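Local structure of benzyl alcohol dehydrogenase (Acinetobacter calcoaceticus, 1F8F) at residues K344-A347 with N352-A355; K37-G42 with P164-G169; V157-D162 with K323-L328. The protein catalyses the NAD-dependent oxidation of benzyl alcohol, and probably of related aromatic alcohols, as a zinc-containing alcohol dehydrogenase with a Rossmann-fold coenzyme domain. One frame throughout, in Å; residues are numbered along the deposited sequence.

Interaction 1: residues K344-A347 with N352-A355; sequences KFYA and NQAA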
loop_
_atom_site.group_PDB
_atom_site.type_symbol
_atom_site.label_atom_id
_atom_site.label_comp_id
_atom_site.label_asym_id
_atom_site.label_seq_id
_atom_site.Cartn_x
_atom_site.Cartn_y
_atom_site.Cartn_z
ATOM N N LYS A 344 -19.567 -32.634 3.043
ATOM C CA LYS A 344 -20.328 -33.871 3.260
ATOM C C LYS A 344 -19.973 -34.491 4.625
ATOM O O LYS A 344 -18.801 -34.638 4.988
ATOM C CB LYS A 344 -20.116 -34.884 2.141
ATOM C CG LYS A 344 -20.823 -36.217 2.295
ATOM C CD LYS A 344 -20.320 -37.276 1.311
ATOM C CE LYS A 344 -21.189 -38.508 1.126
ATOM N NZ LYS A 344 -21.264 -39.340 2.367
ATOM N N PHE A 345 -20.955 -34.814 5.456
ATOM C CA PHE A 345 -20.781 -35.348 6.798
ATOM C C PHE A 345 -20.594 -36.858 6.898
ATOM O O PHE A 345 -21.250 -37.610 6.180
ATOM C CB PHE A 345 -21.992 -34.954 7.648
ATOM C CG PHE A 345 -22.158 -33.506 7.980
ATOM C CD1 PHE A 345 -21.356 -32.870 8.902
ATOM C CD2 PHE A 345 -23.196 -32.763 7.404
ATOM C CE1 PHE A 345 -21.522 -31.529 9.231
ATOM C CE2 PHE A 345 -23.375 -31.424 7.717
ATOM C CZ PHE A 345 -22.527 -30.793 8.635
ATOM N N TYR A 346 -19.691 -37.391 7.699
ATOM C CA TYR A 346 -19.460 -38.797 7.920
ATOM C C TYR A 346 -19.549 -39.121 9.411
ATOM O O TYR A 346 -19.217 -38.178 10.139
ATOM C CB TYR A 346 -18.022 -39.095 7.458
ATOM C CG TYR A 346 -17.763 -38.988 5.971
ATOM C CD1 TYR A 346 -17.600 -37.760 5.337
ATOM C CD2 TYR A 346 -17.694 -40.141 5.208
ATOM C CE1 TYR A 346 -17.361 -37.679 3.975
ATOM C CE2 TYR A 346 -17.472 -40.067 3.840
ATOM C CZ TYR A 346 -17.302 -38.835 3.224
ATOM O OH TYR A 346 -17.088 -38.786 1.851
ATOM N N ALA A 347 -19.835 -40.338 9.860
ATOM C CA ALA A 347 -19.759 -40.659 11.285
ATOM C C ALA A 347 -18.320 -40.841 11.763
ATOM O O ALA A 347 -17.436 -41.254 10.962
ATOM C CB ALA A 347 -20.506 -41.983 11.512
ATOM N N ASN A 352 -11.784 -43.311 8.255
ATOM C CA ASN A 352 -10.970 -43.874 7.181
ATOM C C ASN A 352 -11.549 -43.796 5.769
ATOM O O ASN A 352 -10.815 -43.739 4.780
ATOM C CB ASN A 352 -10.702 -45.377 7.420
ATOM C CG ASN A 352 -9.645 -45.435 8.512
ATOM O OD1 ASN A 352 -8.529 -44.919 8.265
ATOM N ND2 ASN A 352 -10.115 -45.996 9.626
ATOM N N GLN A 353 -12.868 -43.834 5.632
ATOM C CA GLN A 353 -13.600 -43.683 4.399
ATOM C C GLN A 353 -13.648 -42.202 3.975
ATOM O O GLN A 353 -13.664 -41.891 2.799
ATOM C CB GLN A 353 -15.072 -44.112 4.503
ATOM C CG GLN A 353 -15.778 -44.001 3.149
ATOM C CD GLN A 353 -15.524 -45.211 2.281
ATOM O OE1 GLN A 353 -15.816 -46.293 2.794
ATOM N NE2 GLN A 353 -15.052 -45.045 1.057
ATOM N N ALA A 354 -13.602 -41.319 4.974
ATOM C CA ALA A 354 -13.571 -39.894 4.637
ATOM C C ALA A 354 -12.233 -39.602 3.936
ATOM O O ALA A 354 -12.252 -38.896 2.919
ATOM C CB ALA A 354 -13.842 -39.033 5.848
ATOM N N ALA A 355 -11.124 -40.177 4.362
ATOM C CA ALA A 355 -9.870 -39.969 3.649
ATOM C C ALA A 355 -9.935 -40.423 2.188
ATOM O O ALA A 355 -9.611 -39.632 1.280
ATOM C CB ALA A 355 -8.701 -40.620 4.347
#
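The aromatic ring of Tyr346 has the methyl group of Ala354 over one face; on the opposite face the amino end of Lys344, from the same strand, stands near the rim. The setting is a beta-alpha-beta unit: strand 343-347 leads into helix 351-360, which returns the chain to strand 365-369, parallel to the first. Ala354 CB stands almost centrally over the ring, 3.9 Å from the centroid of the Tyr346 ring and only 9° from its normal, a well-formed CH-pi contact. Lys344 NZ is 4.0 Å above the Tyr346 ring plane. Gln353 adds an oblique approach through its CG, 4.3 Å from Tyr346 CE2.

Because just four residues separate the two segments, this is a local example of a helix packing on its own preceding strand through one large side chain and one small one. Tyr346 leaves the strand on the helix side, with CG anti to its carbonyl carbon (chi1 -68°), which lays the ring against the helix. The small Ala354 lets the helix backbone come close as well: Ala354 CA is 4.0 Å from Tyr346 CE2, and the two CA atoms of Tyr346 and Ala354 are 6.8 Å apart. Pro366 of the second strand touches both residues, so the pair belongs to a buried apolar layer shared by all three elements.

The far end of the ring is polar. Tyr346 OH is hydrogen-bonded to the carboxylate of Asp357, one turn on from Gln353, and to the hydroxyl of Thr363, so the phenol oxygen is held by two partners. The same carboxylate also serves Gln353, whose amide NE2 bonds to Asp357 OD1 while Tyr346 OH uses Asp357 OD2.

Interaction 2: residues K37-G42 with P164-G169; sequences KVVATG and PIELLG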
loop_
_atom_site.group_PDB
_atom_site.type_symbol
_atom_site.label_atom_id
_atom_site.label_comp_id
_atom_site.label_asym_id
_atom_site.label_seq_id
_atom_site.Cartn_x
_atom_site.Cartn_y
_atom_site.Cartn_z
ATOM N N LYS A 37 -15.344 -28.882 24.126
ATOM C CA LYS A 37 -16.081 -30.156 23.842
ATOM C C LYS A 37 -16.301 -30.165 22.311
ATOM O O LYS A 37 -17.036 -29.287 21.856
ATOM C CB LYS A 37 -17.386 -30.283 24.612
ATOM C CG LYS A 37 -18.437 -31.167 23.975
ATOM C CD LYS A 37 -19.641 -31.600 24.731
ATOM C CE LYS A 37 -20.951 -30.939 24.372
ATOM N NZ LYS A 37 -22.082 -31.958 24.369
ATOM N N VAL A 38 -15.646 -31.056 21.568
ATOM C CA VAL A 38 -15.779 -31.037 20.112
ATOM C C VAL A 38 -17.104 -31.552 19.524
ATOM O O VAL A 38 -17.499 -32.705 19.751
ATOM C CB VAL A 38 -14.590 -31.825 19.548
ATOM C CG1 VAL A 38 -14.584 -31.927 18.021
ATOM C CG2 VAL A 38 -13.249 -31.266 20.044
ATOM N N VAL A 39 -17.771 -30.771 18.676
ATOM C CA VAL A 39 -18.990 -31.188 17.985
ATOM C C VAL A 39 -18.634 -31.868 16.666
ATOM O O VAL A 39 -19.073 -33.001 16.394
ATOM C CB VAL A 39 -19.964 -30.022 17.795
ATOM C CG1 VAL A 39 -21.199 -30.346 16.958
ATOM C CG2 VAL A 39 -20.467 -29.490 19.153
ATOM N N ALA A 40 -17.705 -31.250 15.874
ATOM C CA ALA A 40 -17.250 -31.830 14.620
ATOM C C ALA A 40 -15.948 -31.198 14.109
ATOM O O ALA A 40 -15.609 -30.072 14.436
ATOM C CB ALA A 40 -18.369 -31.753 13.558
ATOM N N THR A 41 -15.187 -31.963 13.315
ATOM C CA THR A 41 -13.876 -31.542 12.875
ATOM C C THR A 41 -13.677 -31.805 11.384
ATOM O O THR A 41 -13.803 -32.960 10.985
ATOM C CB THR A 41 -12.753 -32.325 13.571
ATOM O OG1 THR A 41 -12.849 -32.135 14.984
ATOM C CG2 THR A 41 -11.337 -31.868 13.198
ATOM N N GLY A 42 -13.323 -30.764 10.634
ATOM C CA GLY A 42 -13.077 -30.974 9.208
ATOM C C GLY A 42 -11.866 -31.817 8.887
ATOM O O GLY A 42 -10.945 -31.918 9.701
ATOM N N PRO A 164 -25.380 -23.560 12.856
ATOM C CA PRO A 164 -25.095 -24.894 13.386
ATOM C C PRO A 164 -23.613 -25.022 13.665
ATOM O O PRO A 164 -22.906 -24.724 12.710
ATOM C CB PRO A 164 -25.551 -25.820 12.257
ATOM C CG PRO A 164 -26.602 -25.040 11.528
ATOM C CD PRO A 164 -26.184 -23.596 11.606
ATOM N N ILE A 165 -23.060 -25.399 14.805
ATOM C CA ILE A 165 -21.616 -25.360 15.034
ATOM C C ILE A 165 -20.834 -26.442 14.317
ATOM O O ILE A 165 -19.600 -26.422 14.106
ATOM C CB ILE A 165 -21.318 -25.364 16.551
ATOM C CG1 ILE A 165 -19.830 -25.228 16.938
ATOM C CG2 ILE A 165 -21.875 -26.627 17.200
ATOM C CD1 ILE A 165 -19.224 -23.945 16.441
ATOM N N GLU A 166 -21.472 -27.512 13.819
ATOM C CA GLU A 166 -20.781 -28.627 13.173
ATOM C C GLU A 166 -20.185 -28.338 11.794
ATOM O O GLU A 166 -19.180 -28.867 11.364
ATOM C CB GLU A 166 -21.658 -29.881 13.085
ATOM C CG GLU A 166 -22.932 -29.663 12.295
ATOM C CD GLU A 166 -24.129 -29.353 13.144
ATOM O OE1 GLU A 166 -24.059 -28.558 14.145
ATOM O OE2 GLU A 166 -25.236 -29.863 12.828
ATOM N N LEU A 167 -20.796 -27.363 11.131
ATOM C CA LEU A 167 -20.379 -26.847 9.835
ATOM C C LEU A 167 -19.208 -25.882 9.819
ATOM O O LEU A 167 -18.645 -25.677 8.731
ATOM C CB LEU A 167 -21.663 -26.139 9.376
ATOM C CG LEU A 167 -22.000 -25.807 7.954
ATOM C CD1 LEU A 167 -21.693 -26.924 6.965
ATOM C CD2 LEU A 167 -23.491 -25.454 7.832
ATOM N N LEU A 168 -18.773 -25.255 10.926
ATOM C CA LEU A 168 -17.685 -24.252 10.904
ATOM C C LEU A 168 -16.251 -24.594 11.154
ATOM O O LEU A 168 -15.320 -23.812 10.824
ATOM C CB LEU A 168 -18.016 -23.146 11.932
ATOM C CG LEU A 168 -19.397 -22.505 11.744
ATOM C CD1 LEU A 168 -19.529 -21.424 12.795
ATOM C CD2 LEU A 168 -19.604 -21.900 10.344
ATOM N N GLY A 169 -15.908 -25.801 11.644
ATOM C CA GLY A 169 -14.526 -26.230 11.792
ATOM C C GLY A 169 -13.613 -25.907 10.626
ATOM O O GLY A 169 -12.452 -25.431 10.746
HETATM O O HOH W 1 -16.617 -28.559 12.273
#
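Val39 meets Ile165 and Glu166 with every carbon of its side chain beyond the backbone. Its CB is already 3.9 Å from Ile165 CG2. One branch, Val39 CG1, divides its contact between that same methyl and Glu166 CB, at 3.9 Å from the latter; the other, Val39 CG2, presses on Ile165 CG2 at 3.7 Å. Ile165 places this methyl between its own backbone N and carbonyl carbon, with CG1 swung anti to the N (chi1 -176°). Beside Val39, Ala40 CB lies 3.8 Å from Glu166 CB, so two consecutive residues face the same loop. Val39 and Ala40 form a classic beta bulge opposite Ser68, where strand 33-42 of the GroES-like domain turns a corner.

No direct hydrogen bond spans the segments. A water does so instead, donating to Glu166 O at 2.7 Å and, weakly, to Ala40 O at 2.8 Å, while accepting from Gly169 N at 2.9 Å. Ser68 OG is a second link, within hydrogen-bonding distance of both Ala40 O and Ile165 O, between which its one proton must be shared. The contact therefore combines an apolar patch with a backbone link through a single ordered water, in which the irregular loop 164-169 finds polar partners that regular helical bonds do not supply.

Interaction 3: residues V157-D162 with K323-L328; sequences VKVTKD and KFIPEL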
loop_
_atom_site.group_PDB
_atom_site.type_symbol
_atom_site.label_atom_id
_atom_site.label_comp_id
_atom_site.label_asym_id
_atom_site.label_seq_id
_atom_site.Cartn_x
_atom_site.Cartn_y
_atom_site.Cartn_z
ATOM N N VAL A 157 -11.428 -19.067 18.499
ATOM C CA VAL A 157 -12.258 -18.077 17.908
ATOM C C VAL A 157 -13.755 -18.249 18.157
ATOM O O VAL A 157 -14.505 -19.049 17.624
ATOM C CB VAL A 157 -12.078 -17.898 16.394
ATOM C CG1 VAL A 157 -12.638 -16.625 15.836
ATOM C CG2 VAL A 157 -10.612 -18.002 15.961
ATOM N N LYS A 158 -14.272 -17.304 18.965
ATOM C CA LYS A 158 -15.688 -17.248 19.317
ATOM C C LYS A 158 -16.542 -16.950 18.088
ATOM O O LYS A 158 -16.259 -15.989 17.369
ATOM C CB LYS A 158 -15.983 -16.252 20.434
ATOM C CG LYS A 158 -17.459 -15.970 20.690
ATOM C CD LYS A 158 -17.672 -15.534 22.142
ATOM C CE LYS A 158 -18.770 -14.490 22.263
ATOM N NZ LYS A 158 -18.923 -14.044 23.697
ATOM N N VAL A 159 -17.570 -17.763 17.843
ATOM C CA VAL A 159 -18.500 -17.459 16.759
ATOM C C VAL A 159 -19.934 -17.532 17.295
ATOM O O VAL A 159 -20.238 -18.012 18.389
ATOM C CB VAL A 159 -18.373 -18.332 15.501
ATOM C CG1 VAL A 159 -17.018 -18.325 14.838
ATOM C CG2 VAL A 159 -18.766 -19.774 15.835
ATOM N N THR A 160 -20.835 -17.048 16.450
ATOM C CA THR A 160 -22.245 -16.930 16.783
ATOM C C THR A 160 -22.948 -18.239 17.054
ATOM O O THR A 160 -22.682 -19.217 16.357
ATOM C CB THR A 160 -22.991 -16.198 15.648
ATOM O OG1 THR A 160 -24.309 -15.920 16.081
ATOM C CG2 THR A 160 -23.086 -16.952 14.342
ATOM N N LYS A 161 -23.921 -18.273 17.958
ATOM C CA LYS A 161 -24.696 -19.480 18.215
ATOM C C LYS A 161 -25.840 -19.639 17.220
ATOM O O LYS A 161 -26.560 -20.644 17.224
ATOM C CB LYS A 161 -25.296 -19.465 19.625
ATOM C CG LYS A 161 -24.279 -19.588 20.747
ATOM C CD LYS A 161 -24.941 -19.671 22.110
ATOM C CE LYS A 161 -24.011 -19.463 23.292
ATOM N NZ LYS A 161 -22.966 -20.527 23.426
ATOM N N ASP A 162 -25.985 -18.720 16.282
ATOM C CA ASP A 162 -27.046 -18.715 15.307
ATOM C C ASP A 162 -26.789 -19.575 14.076
ATOM O O ASP A 162 -27.591 -19.533 13.128
ATOM C CB ASP A 162 -27.316 -17.281 14.824
ATOM C CG ASP A 162 -27.987 -16.324 15.771
ATOM O OD1 ASP A 162 -28.153 -16.555 16.989
ATOM O OD2 ASP A 162 -28.389 -15.236 15.293
ATOM N N LYS A 323 -9.924 -11.946 13.527
ATOM C CA LYS A 323 -10.628 -10.973 12.745
ATOM C C LYS A 323 -11.341 -11.556 11.514
ATOM O O LYS A 323 -12.524 -11.328 11.308
ATOM C CB LYS A 323 -9.660 -9.880 12.222
ATOM C CG LYS A 323 -10.413 -8.678 11.689
ATOM C CD LYS A 323 -9.534 -7.794 10.779
ATOM C CE LYS A 323 -10.361 -6.542 10.414
ATOM N NZ LYS A 323 -9.551 -5.618 9.594
ATOM N N PHE A 324 -10.651 -12.300 10.656
ATOM C CA PHE A 324 -11.135 -12.876 9.415
ATOM C C PHE A 324 -12.189 -13.976 9.538
ATOM O O PHE A 324 -13.091 -14.031 8.677
ATOM C CB PHE A 324 -9.928 -13.398 8.582
ATOM C CG PHE A 324 -10.248 -13.606 7.118
ATOM C CD1 PHE A 324 -10.846 -12.631 6.344
ATOM C CD2 PHE A 324 -9.962 -14.808 6.468
ATOM C CE1 PHE A 324 -11.136 -12.834 4.996
ATOM C CE2 PHE A 324 -10.225 -15.011 5.139
ATOM C CZ PHE A 324 -10.820 -14.019 4.362
ATOM N N ILE A 325 -12.062 -14.898 10.501
ATOM C CA ILE A 325 -13.014 -15.999 10.642
ATOM C C ILE A 325 -14.421 -15.485 10.844
ATOM O O ILE A 325 -15.316 -15.899 10.105
ATOM C CB ILE A 325 -12.626 -17.101 11.629
ATOM C CG1 ILE A 325 -11.638 -18.050 10.888
ATOM C CG2 ILE A 325 -13.818 -17.936 12.148
ATOM C CD1 ILE A 325 -10.959 -18.893 11.948
ATOM N N PRO A 326 -14.649 -14.615 11.823
ATOM C CA PRO A 326 -15.962 -13.998 11.967
ATOM C C PRO A 326 -16.385 -13.257 10.706
ATOM O O PRO A 326 -17.601 -13.200 10.438
ATOM C CB PRO A 326 -15.831 -13.068 13.192
ATOM C CG PRO A 326 -14.622 -13.594 13.898
ATOM C CD PRO A 326 -13.702 -14.182 12.862
ATOM N N GLU A 327 -15.490 -12.632 9.908
ATOM C CA GLU A 327 -15.931 -11.964 8.703
ATOM C C GLU A 327 -16.499 -12.999 7.704
ATOM O O GLU A 327 -17.553 -12.798 7.089
ATOM C CB GLU A 327 -14.848 -11.099 8.030
ATOM C CG GLU A 327 -14.500 -9.802 8.750
ATOM C CD GLU A 327 -13.196 -9.188 8.332
ATOM O OE1 GLU A 327 -12.345 -9.724 7.606
ATOM O OE2 GLU A 327 -12.939 -8.028 8.746
ATOM N N LEU A 328 -15.835 -14.160 7.568
ATOM C CA LEU A 328 -16.400 -15.181 6.682
ATOM C C LEU A 328 -17.760 -15.679 7.191
ATOM O O LEU A 328 -18.645 -15.879 6.378
ATOM C CB LEU A 328 -15.445 -16.342 6.483
ATOM C CG LEU A 328 -14.071 -15.989 5.860
ATOM C CD1 LEU A 328 -13.249 -17.274 5.831
ATOM C CD2 LEU A 328 -14.195 -15.283 4.523
#
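Val157 holds CG1 anti to its backbone N (chi1 -163°) and CG2 anti to its carbonyl carbon, and this spreads both methyls toward helix 321-333. On the helix, Ile325 likewise sets CG2 anti to its backbone N, so that this branch reaches the strand while the longer branch extends beside it to CD1. The branches pair off: Val157 CG1 is 4.1 Å from Ile325 CG2, and Val157 CG2 lies at the same separation, 4.1 Å, from Ile325 CD1. Ile325 CG2 also meets Val159, two residues on from Val157, with 4.2 Å to Val159 CG1.

Pro326 supplies the other part of the surface. The Pro326 and Val157 side chains cross at about a right angle, and Pro326 CD comes within 4.0 Å of Val157 CG1, with CG nearly as close. Proline has no N-H to offer the preceding turn, and the helix is kinked here.

The contact joins sequence regions belonging to the GroES-like and zinc-binding dehydrogenase families: strand 156-159, paired antiparallel with 86-89, runs nearly parallel to the helix, at 21° and 8.7 Å between the axes of the short segments. Ile325 also touches Gln176 of helix 174-186, while Val159 packs on Val88 of the paired strand and on Leu168 of the loop that follows. Beyond the strand the chain turns at Thr160, whose OG1 accepts from Asp162 N at 3.3 Å in an ST turn, while the Thr160 side chain rests on Val329 and Gln333 further along the helix.

How the interactions relate
From the N terminus, strand 33-42 comes first, and interaction 2 closes a long loop when residues 164-169 return to it, tying the bulged strand to the loop before helix 174-186. Strand 156-159 has already passed; interaction 3 ties it to helix 321-333, much later, so interactions 2 and 3 cross along the chain. Interaction 1 follows both in series, a short closure within the unit 343-369. All three reach the same mixed sheet, and residues 164-169 are the middle ground: Leu168 CD1 lies 3.5 Å from Val159 CG2 of interaction 3, and Glu166 CG 3.9 Å from Phe345 CZ of interaction 1. Interactions 1 and 3 do not touch, their nearest atoms about 13 Å apart.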